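Local atomic coordinates of erythrocyte binding antigen 140 (Plasmodium falciparum, PDB entry 4GF2), a protein that probably binds a receptor on the host red cell surface during erythrocyte invasion, this chain holding its two Duffy binding domains. Residues F97-S100 and F101-D104; K134-N137 and I138-E141; E172-Q175 and I176-W179; D38-I41 and Q42-I45. The protein carries 3 engineered substitutions. One frame throughout, in Å; residues are numbered along the deposited sequence.

All four contacts are local turns within the first of the two Duffy binding domains. Along the chain interaction 4 comes first, then 1, 2 and 3. Interaction 1 closes helix 83-101 and touches each of the others. Its centre lies about 11 Å from those of interactions 2 and 3 and about 13 Å from that of interaction 4. Interaction 2 is a turn of helix 132-155, and interaction 3 starts helix 175-202. Interaction 4 follows the strand hairpin at short helix 38-41. Interactions 2 and 4 do not touch; their nearest atoms are about 12 Å apart. The end of helix 83-101 thus ties together parts of the domain that are distant in sequence.

Interaction 1. Residues F97-S100 and F101-D104; sequences FRNS and FIGD
Phe97 meets Phe101 through its carbonyl oxygen, which lies 3.1 Å from Phe101 CB and takes a weak hydrogen bond from Phe101 N. The Phe97 ring turns the other way, into the core against Phe63 and Val67 of helix 56-78. Arg98 comes next. Its carbonyl oxygen accepts Ile102 N at 3.0 Å, in the carbonyl plane, and a weak bond from Phe101 N. Its side chain is extended from CG to NE. This brings the guanidinium across Ile102, whose CD1 lies over the centre of one face, 3.7 Å from Arg98 CZ. Glu172 makes a long, weak ion pair at Arg98 NH2. Asn99 O accepts Asp104 N at 2.7 Å, with an N-H...O angle of 154°. This bond spans five residues, and Gly103 inside it has a positive phi of 75°. The turn is Schellman-like, as at a helix C-terminus: the outer bond and the left-handed glycine are present. The inner bond of that motif is not formed, since Gly103 N is 4.2 Å from Ser100 O. The Asn99 and Asp104 side chains lie side by side, their amide and carboxylate planes 54° apart. A water donates to both, to Asn99 OD1 and to Asp104 OD2, each at 2.9 Å. Asp104 OD2 also accepts Gln175 N, at the start of helix 175-202. Ser100 keeps its OG back along the helix, bonded to Asp96 O.

Interaction 2. Residues K134-N137 and I138-E141; sequences KLNN and IKKE
The Asn137 amide is the flat group to consider, and Lys140 CD comes to its oxygen end, 3.9 Å from Asn137 OD1. The two side chains run alongside each other and point the same way. Asn136 is crossed at an angle by Lys140 and also by Lys139, whose CE lies 3.9 Å from Asn136 CA. A bend at the third torsion of Lys139 (chi3 -69°) brings CE there. Lys140 also bends at this torsion, but its end comes no nearer to Asn137 than CD does. Below the side chains runs regular alpha-helical bonding. Ile138 N reaches Lys134 O at 2.9 Å, and the next three residues repeat the pattern, ending with Glu141 N on Asn137 O at 3.0 Å. Aliphatic carbons cover these carbonyl oxygens: Lys140 CG lies 3.2 Å from Asn136 O, and Glu141 CG lies 3.3 Å from Asn137 O. Ile138 CG1 does the same to Lys134 O at 3.4 Å. The apolar contact is loose, with Leu135 CD2 and Ile138 CD1 4.4 Å apart. Lys139 is buried, and its NZ bonds Asn120 OD1 and Phe101 O. This turn belongs to helix 132-155. Leu135 and Ile138 face Ser124 and Tyr127 of helix 110-127, while Lys140 lies on Ile102 in the loop that follows helix 83-101.

Interaction 3. Residues E172-Q175 and I176-W179; sequences EEPQ and INLW
Gln175 lies across one face of the Trp179 indole. Its CB meets no part of the indole closely. CG points its hydrogens at the five-membered ring, 3.5 Å from the centroid and 16° off the ring normal: a CH-pi contact. CD is 3.3 Å above the indole plane, shifted toward the rim. The amide is stacked on the ring at 27°. OE1 lies 3.7 Å from Trp179 CZ2, and NE2 comes to 3.2 Å from the same carbon. The extended chain, with CG anti to the backbone N (chi1 179°), carries the amide along the ring. Polar partners fix its rotation: OE1 takes Met106 N, while NE2 gives to Asp96 OD1 and Asp105 OD1. Asp96 OD1 also accepts Trp179 NE1, which ties ring and amide to one carboxylate. The setting is the start of helix 175-202 in the first Duffy binding domain, with Pro174 at the N-cap. Pro174 O accepts Leu178 N at 3.3 Å and Asn177 N weakly. Leu178 N to Pro174 O is the first alpha-helical bond, and Trp179 N to Gln175 O at 2.7 Å follows it. Asn177 places its amide beside the proline ring. Leu178 CD2 crosses the Glu173 side chain, meeting its CD and OE1. Glu173 OE2 forms a salt bridge with Lys181, further along helix 175-202.

Interaction 4. Residues D38-I41 and Q42-I45; sequences DRKI and QLCI
Gln42 N reaches Asp38 O at 3.0 Å, the one i to i+4 bond between the two segments. One residue on, Leu43 N bonds Lys40 O at 3.1 Å. That bond spans three residues, and its donor stands above the carbonyl plane, because the chain is already leaving the helix. Leu43 CB rests 3.3 Å from the same oxygen. A water bridges the exit, donating to Ile41 O and to Leu43 O, each at 2.6 Å. The Asp38 and Gln42 side chains cross, and their carboxylate and amide planes are nearly parallel, 6° apart. Asp38 OD2 and Gln42 OE1, 4.1 Å from each other, are both acceptors. Arg18 positions them: its NE makes a salt bridge to Asp38 OD2, and its backbone N bonds Gln42 OE1. Further out, Arg39 forms salt bridges with Asp96 and Glu182, and Lys40 with Asp105 and Asp107. The acids probably offset the charge of these two buried residues. Leu43 packs on Ser93 and Phe97 of helix 83-101. Next to it Cys44 gives its N to Glu70 and its SG to a disulfide with Cys14. The whole is a one-turn helix with an irregular C-terminal exit, placed after the hairpin of strands 23-27 and 33-37 in the disulfide-bonded, mainly helical first Duffy binding domain.

Interaction 1. Residues F97-S100 and F101-D104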
loop_
_atom_site.group_PDB
_atom_site.type_symbol
_atom_site.label_atom_id
_atom_site.label_comp_id
_atom_site.label_asym_id
_atom_site.label_seq_id
_atom_site.Cartn_x
_atom_site.Cartn_y
_atom_site.Cartn_z
ATOM N N PHE A 97 2.515 42.195 1.777
ATOM C CA PHE A 97 1.871 43.498 1.923
ATOM C C PHE A 97 2.140 44.330 0.675
ATOM O O PHE A 97 1.237 44.973 0.137
ATOM C CB PHE A 97 2.374 44.246 3.161
ATOM C CG PHE A 97 1.701 43.835 4.444
ATOM C CD1 PHE A 97 0.331 43.959 4.594
ATOM C CD2 PHE A 97 2.446 43.346 5.510
ATOM C CE1 PHE A 97 -0.288 43.586 5.779
ATOM C CE2 PHE A 97 1.834 42.977 6.693
ATOM C CZ PHE A 97 0.464 43.095 6.827
ATOM N N ARG A 98 3.387 44.303 0.214
ATOM C CA ARG A 98 3.780 45.052 -0.974
ATOM C C ARG A 98 3.092 44.516 -2.220
ATOM O O ARG A 98 2.472 45.266 -2.976
ATOM C CB ARG A 98 5.293 44.970 -1.173
ATOM C CG ARG A 98 5.780 45.596 -2.475
ATOM C CD ARG A 98 7.276 45.410 -2.645
ATOM N NE ARG A 98 7.758 45.973 -3.903
ATOM C CZ ARG A 98 7.899 45.294 -5.039
ATOM N NH1 ARG A 98 7.604 44.002 -5.106
ATOM N NH2 ARG A 98 8.347 45.913 -6.121
ATOM N N ASN A 99 3.209 43.210 -2.430
ATOM C CA ASN A 99 2.764 42.601 -3.676
ATOM C C ASN A 99 1.246 42.508 -3.819
ATOM O O ASN A 99 0.723 42.582 -4.924
ATOM C CB ASN A 99 3.419 41.233 -3.850
ATOM C CG ASN A 99 4.888 41.342 -4.208
ATOM O OD1 ASN A 99 5.332 42.372 -4.708
ATOM N ND2 ASN A 99 5.645 40.283 -3.962
ATOM N N SER A 100 0.539 42.355 -2.707
ATOM C CA SER A 100 -0.918 42.363 -2.746
ATOM C C SER A 100 -1.433 43.792 -2.880
ATOM O O SER A 100 -2.595 44.019 -3.224
ATOM C CB SER A 100 -1.497 41.714 -1.489
ATOM O OG SER A 100 -1.115 42.421 -0.323
ATOM N N PHE A 101 -0.560 44.754 -2.603
ATOM C CA PHE A 101 -0.914 46.158 -2.724
ATOM C C PHE A 101 -0.700 46.663 -4.151
ATOM O O PHE A 101 -1.448 47.518 -4.624
ATOM C CB PHE A 101 -0.101 47.000 -1.737
ATOM C CG PHE A 101 -0.411 48.469 -1.796
ATOM C CD1 PHE A 101 -1.662 48.941 -1.434
ATOM C CD2 PHE A 101 0.549 49.377 -2.211
ATOM C CE1 PHE A 101 -1.953 50.292 -1.488
ATOM C CE2 PHE A 101 0.266 50.729 -2.264
ATOM C CZ PHE A 101 -0.986 51.188 -1.904
ATOM N N ILE A 102 0.310 46.128 -4.837
ATOM C CA ILE A 102 0.652 46.608 -6.176
ATOM C C ILE A 102 0.192 45.666 -7.288
ATOM O O ILE A 102 0.702 45.721 -8.409
ATOM C CB ILE A 102 2.167 46.871 -6.327
ATOM C CG1 ILE A 102 2.962 45.567 -6.220
ATOM C CG2 ILE A 102 2.631 47.877 -5.282
ATOM C CD1 ILE A 102 4.457 45.745 -6.418
ATOM N N GLY A 103 -0.777 44.810 -6.978
ATOM C CA GLY A 103 -1.408 43.973 -7.985
ATOM C C GLY A 103 -0.572 42.800 -8.469
ATOM O O GLY A 103 -0.654 42.415 -9.632
ATOM N N ASP A 104 0.232 42.225 -7.582
ATOM C CA ASP A 104 0.988 41.019 -7.910
ATOM C C ASP A 104 0.726 39.949 -6.855
ATOM O O ASP A 104 1.596 39.624 -6.049
ATOM C CB ASP A 104 2.484 41.326 -8.006
ATOM C CG ASP A 104 3.312 40.092 -8.326
ATOM O OD1 ASP A 104 2.771 39.155 -8.946
ATOM O OD2 ASP A 104 4.505 40.057 -7.950
HETATM O O HOH W 1 6.203 42.361 -7.493
#

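Interaction 2. Residues K134-N137 and I138-E141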
loop_
_atom_site.group_PDB
_atom_site.type_symbol
_atom_site.label_atom_id
_atom_site.label_comp_id
_atom_site.label_asym_id
_atom_site.label_seq_id
_atom_site.Cartn_x
_atom_site.Cartn_y
_atom_site.Cartn_z
ATOM N N LYS A 134 -3.223 52.828 -14.325
ATOM C CA LYS A 134 -2.688 54.045 -13.725
ATOM C C LYS A 134 -2.707 53.945 -12.201
ATOM O O LYS A 134 -1.740 54.310 -11.537
ATOM C CB LYS A 134 -3.490 55.266 -14.178
ATOM C CG LYS A 134 -3.498 55.492 -15.685
ATOM C CD LYS A 134 -2.105 55.761 -16.232
ATOM C CE LYS A 134 -2.142 56.030 -17.732
ATOM N NZ LYS A 134 -0.786 56.291 -18.293
ATOM N N LEU A 135 -3.812 53.448 -11.653
ATOM C CA LEU A 135 -3.935 53.266 -10.211
ATOM C C LEU A 135 -2.821 52.384 -9.680
ATOM O O LEU A 135 -2.204 52.690 -8.661
ATOM C CB LEU A 135 -5.272 52.622 -9.859
ATOM C CG LEU A 135 -6.462 53.546 -9.630
ATOM C CD1 LEU A 135 -7.652 52.712 -9.192
ATOM C CD2 LEU A 135 -6.143 54.616 -8.596
ATOM N N ASN A 136 -2.580 51.273 -10.369
ATOM C CA ASN A 136 -1.538 50.345 -9.968
ATOM C C ASN A 136 -0.198 51.066 -9.883
ATOM O O ASN A 136 0.558 50.880 -8.931
ATOM C CB ASN A 136 -1.462 49.179 -10.954
ATOM C CG ASN A 136 -0.835 47.943 -10.344
ATOM O OD1 ASN A 136 -1.463 47.249 -9.545
ATOM N ND2 ASN A 136 0.403 47.654 -10.725
ATOM N N ASN A 137 0.083 51.905 -10.876
ATOM C CA ASN A 137 1.303 52.702 -10.885
ATOM C C ASN A 137 1.346 53.699 -9.734
ATOM O O ASN A 137 2.387 53.890 -9.107
ATOM C CB ASN A 137 1.452 53.433 -12.217
ATOM C CG ASN A 137 1.876 52.511 -13.336
ATOM O OD1 ASN A 137 2.505 51.478 -13.098
ATOM N ND2 ASN A 137 1.536 52.876 -14.565
ATOM N N ILE A 138 0.212 54.336 -9.460
ATOM C CA ILE A 138 0.108 55.251 -8.332
ATOM C C ILE A 138 0.447 54.530 -7.023
ATOM O O ILE A 138 1.164 55.067 -6.175
ATOM C CB ILE A 138 -1.301 55.869 -8.247
ATOM C CG1 ILE A 138 -1.484 56.907 -9.360
ATOM C CG2 ILE A 138 -1.521 56.516 -6.888
ATOM C CD1 ILE A 138 -2.889 57.484 -9.458
ATOM N N LYS A 139 -0.057 53.308 -6.874
ATOM C CA LYS A 139 0.187 52.514 -5.678
ATOM C C LYS A 139 1.656 52.109 -5.582
ATOM O O LYS A 139 2.236 52.073 -4.492
ATOM C CB LYS A 139 -0.703 51.267 -5.673
ATOM C CG LYS A 139 -2.186 51.564 -5.482
ATOM C CD LYS A 139 -3.000 50.295 -5.266
ATOM C CE LYS A 139 -3.061 49.438 -6.523
ATOM N NZ LYS A 139 -3.822 48.177 -6.299
ATOM N N LYS A 140 2.258 51.809 -6.726
ATOM C CA LYS A 140 3.663 51.436 -6.755
ATOM C C LYS A 140 4.510 52.605 -6.267
ATOM O O LYS A 140 5.409 52.430 -5.446
ATOM C CB LYS A 140 4.076 50.998 -8.162
ATOM C CG LYS A 140 3.450 49.678 -8.574
ATOM C CD LYS A 140 3.659 49.359 -10.046
ATOM C CE LYS A 140 5.023 48.742 -10.298
ATOM N NZ LYS A 140 5.012 47.858 -11.496
ATOM N N GLU A 141 4.208 53.800 -6.760
ATOM C CA GLU A 141 4.913 54.997 -6.320
ATOM C C GLU A 141 4.685 55.220 -4.825
ATOM O O GLU A 141 5.614 55.538 -4.088
ATOM C CB GLU A 141 4.448 56.215 -7.117
ATOM C CG GLU A 141 4.759 56.136 -8.605
ATOM C CD GLU A 141 4.298 57.367 -9.367
ATOM O OE1 GLU A 141 4.500 58.491 -8.863
ATOM O OE2 GLU A 141 3.729 57.208 -10.468
#

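Interaction 3. Residues E172-Q175 and I176-W179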
loop_
_atom_site.group_PDB
_atom_site.type_symbol
_atom_site.label_atom_id
_atom_site.label_comp_id
_atom_site.label_asym_id
_atom_site.label_seq_id
_atom_site.Cartn_x
_atom_site.Cartn_y
_atom_site.Cartn_z
ATOM N N GLU A 172 13.143 43.717 -3.168
ATOM C CA GLU A 172 11.896 43.543 -3.899
ATOM C C GLU A 172 12.046 42.474 -4.974
ATOM O O GLU A 172 12.971 42.520 -5.781
ATOM C CB GLU A 172 11.476 44.875 -4.521
ATOM C CG GLU A 172 11.158 45.938 -3.479
ATOM C CD GLU A 172 10.958 47.314 -4.072
ATOM O OE1 GLU A 172 11.175 47.478 -5.290
ATOM O OE2 GLU A 172 10.583 48.236 -3.315
ATOM N N GLU A 173 11.134 41.508 -4.967
ATOM C CA GLU A 173 11.129 40.426 -5.945
ATOM C C GLU A 173 9.690 40.031 -6.256
ATOM O O GLU A 173 8.798 40.234 -5.435
ATOM C CB GLU A 173 11.850 39.194 -5.399
ATOM C CG GLU A 173 13.234 39.431 -4.837
ATOM C CD GLU A 173 13.896 38.130 -4.411
ATOM O OE1 GLU A 173 14.528 38.092 -3.336
ATOM O OE2 GLU A 173 13.779 37.136 -5.158
ATOM N N PRO A 174 9.460 39.447 -7.439
ATOM C CA PRO A 174 8.128 38.926 -7.756
ATOM C C PRO A 174 7.626 37.975 -6.676
ATOM O O PRO A 174 8.425 37.253 -6.077
ATOM C CB PRO A 174 8.358 38.175 -9.068
ATOM C CG PRO A 174 9.505 38.886 -9.699
ATOM C CD PRO A 174 10.396 39.295 -8.566
ATOM N N GLN A 175 6.319 37.971 -6.437
ATOM C CA GLN A 175 5.747 37.161 -5.373
ATOM C C GLN A 175 6.089 35.685 -5.541
ATOM O O GLN A 175 6.433 35.003 -4.572
ATOM C CB GLN A 175 4.227 37.323 -5.321
ATOM C CG GLN A 175 3.582 36.472 -4.240
ATOM C CD GLN A 175 2.086 36.661 -4.155
ATOM O OE1 GLN A 175 1.354 36.297 -5.070
ATOM N NE2 GLN A 175 1.623 37.231 -3.049
ATOM N N ILE A 176 5.991 35.195 -6.769
ATOM C CA ILE A 176 6.169 33.771 -7.023
ATOM C C ILE A 176 7.596 33.316 -6.739
ATOM O O ILE A 176 7.822 32.170 -6.352
ATOM C CB ILE A 176 5.796 33.403 -8.467
ATOM C CG1 ILE A 176 5.694 31.885 -8.599
ATOM C CG2 ILE A 176 6.816 33.976 -9.447
ATOM C CD1 ILE A 176 5.070 31.448 -9.879
ATOM N N ASN A 177 8.556 34.210 -6.936
ATOM C CA ASN A 177 9.936 33.910 -6.585
ATOM C C ASN A 177 10.051 33.753 -5.071
ATOM O O ASN A 177 10.625 32.782 -4.573
ATOM C CB ASN A 177 10.879 35.008 -7.087
ATOM C CG ASN A 177 10.857 35.155 -8.607
ATOM O OD1 ASN A 177 9.830 34.938 -9.255
ATOM N ND2 ASN A 177 11.999 35.524 -9.180
ATOM N N LEU A 178 9.476 34.706 -4.343
ATOM C CA LEU A 178 9.500 34.677 -2.886
ATOM C C LEU A 178 8.741 33.471 -2.339
ATOM O O LEU A 178 9.177 32.853 -1.372
ATOM C CB LEU A 178 8.915 35.970 -2.312
ATOM C CG LEU A 178 9.693 37.247 -2.639
ATOM C CD1 LEU A 178 8.966 38.487 -2.131
ATOM C CD2 LEU A 178 11.094 37.177 -2.063
ATOM N N TRP A 179 7.614 33.128 -2.957
ATOM C CA TRP A 179 6.816 31.998 -2.482
ATOM C C TRP A 179 7.547 30.678 -2.692
ATOM O O TRP A 179 7.578 29.832 -1.801
ATOM C CB TRP A 179 5.450 31.956 -3.164
ATOM C CG TRP A 179 4.457 32.899 -2.564
ATOM C CD1 TRP A 179 4.720 33.942 -1.722
ATOM C CD2 TRP A 179 3.037 32.883 -2.750
ATOM N NE1 TRP A 179 3.551 34.582 -1.381
ATOM C CE2 TRP A 179 2.504 33.950 -1.998
ATOM C CE3 TRP A 179 2.164 32.075 -3.484
ATOM C CZ2 TRP A 179 1.140 34.226 -1.958
ATOM C CZ3 TRP A 179 0.810 32.354 -3.446
ATOM C CH2 TRP A 179 0.311 33.419 -2.689
#

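Interaction 4. Residues D38-I41 and Q42-I45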
loop_
_atom_site.group_PDB
_atom_site.type_symbol
_atom_site.label_atom_id
_atom_site.label_comp_id
_atom_site.label_asym_id
_atom_site.label_seq_id
_atom_site.Cartn_x
_atom_site.Cartn_y
_atom_site.Cartn_z
ATOM N N ASP A 38 -0.488 29.537 4.199
ATOM C CA ASP A 38 -1.440 29.936 5.225
ATOM C C ASP A 38 -1.015 31.274 5.835
ATOM O O ASP A 38 -1.852 32.063 6.281
ATOM C CB ASP A 38 -1.540 28.857 6.302
ATOM C CG ASP A 38 -2.865 28.887 7.034
ATOM O OD1 ASP A 38 -3.856 29.358 6.441
ATOM O OD2 ASP A 38 -2.918 28.435 8.197
ATOM N N ARG A 39 0.287 31.534 5.842
ATOM C CA ARG A 39 0.790 32.797 6.362
ATOM C C ARG A 39 0.162 33.962 5.602
ATOM O O ARG A 39 -0.192 34.979 6.195
ATOM C CB ARG A 39 2.314 32.865 6.264
ATOM C CG ARG A 39 2.895 34.186 6.780
ATOM C CD ARG A 39 4.322 34.407 6.306
ATOM N NE ARG A 39 4.464 34.125 4.882
ATOM C CZ ARG A 39 4.033 34.915 3.905
ATOM N NH1 ARG A 39 3.423 36.060 4.178
ATOM N NH2 ARG A 39 4.213 34.552 2.645
ATOM N N LYS A 40 0.025 33.806 4.288
ATOM C CA LYS A 40 -0.586 34.832 3.450
ATOM C C LYS A 40 -2.096 34.897 3.680
ATOM O O LYS A 40 -2.680 35.976 3.725
ATOM C CB LYS A 40 -0.296 34.561 1.973
ATOM C CG LYS A 40 -1.015 35.501 1.012
ATOM C CD LYS A 40 -0.609 36.950 1.255
ATOM C CE LYS A 40 -1.115 37.877 0.155
ATOM N NZ LYS A 40 -2.600 37.991 0.139
ATOM N N ILE A 41 -2.725 33.740 3.822
ATOM C CA ILE A 41 -4.158 33.682 4.087
ATOM C C ILE A 41 -4.516 34.476 5.343
ATOM O O ILE A 41 -5.559 35.127 5.394
ATOM C CB ILE A 41 -4.639 32.224 4.224
ATOM C CG1 ILE A 41 -4.601 31.538 2.859
ATOM C CG2 ILE A 41 -6.057 32.161 4.788
ATOM C CD1 ILE A 41 -4.800 30.053 2.923
ATOM N N GLN A 42 -3.640 34.436 6.344
ATOM C CA GLN A 42 -3.921 35.076 7.626
ATOM C C GLN A 42 -3.233 36.427 7.793
ATOM O O GLN A 42 -3.235 36.997 8.886
ATOM C CB GLN A 42 -3.517 34.155 8.775
ATOM C CG GLN A 42 -4.350 32.888 8.860
ATOM C CD GLN A 42 -4.306 32.263 10.238
ATOM O OE1 GLN A 42 -3.285 31.713 10.655
ATOM N NE2 GLN A 42 -5.415 32.350 10.958
ATOM N N LEU A 43 -2.647 36.936 6.715
ATOM C CA LEU A 43 -2.014 38.248 6.744
ATOM C C LEU A 43 -2.954 39.253 7.399
ATOM O O LEU A 43 -4.148 39.275 7.106
ATOM C CB LEU A 43 -1.668 38.699 5.327
ATOM C CG LEU A 43 -0.769 39.936 5.226
ATOM C CD1 LEU A 43 0.659 39.620 5.672
ATOM C CD2 LEU A 43 -0.783 40.503 3.809
ATOM N N CYS A 44 -2.416 40.078 8.291
ATOM C CA CYS A 44 -3.239 40.993 9.074
ATOM C C CYS A 44 -3.726 42.173 8.237
ATOM O O CYS A 44 -2.977 43.110 7.983
ATOM C CB CYS A 44 -2.456 41.504 10.281
ATOM S SG CYS A 44 -3.398 42.629 11.322
ATOM N N ILE A 45 -4.988 42.123 7.822
ATOM C CA ILE A 45 -5.554 43.161 6.966
ATOM C C ILE A 45 -6.938 43.639 7.414
ATOM O O ILE A 45 -7.456 44.623 6.891
ATOM C CB ILE A 45 -5.658 42.657 5.518
ATOM C CG1 ILE A 45 -6.624 41.472 5.443
ATOM C CG2 ILE A 45 -4.286 42.260 5.011
ATOM C CD1 ILE A 45 -6.784 40.902 4.056
HETATM O O HOH W 2 -5.899 37.609 6.162
#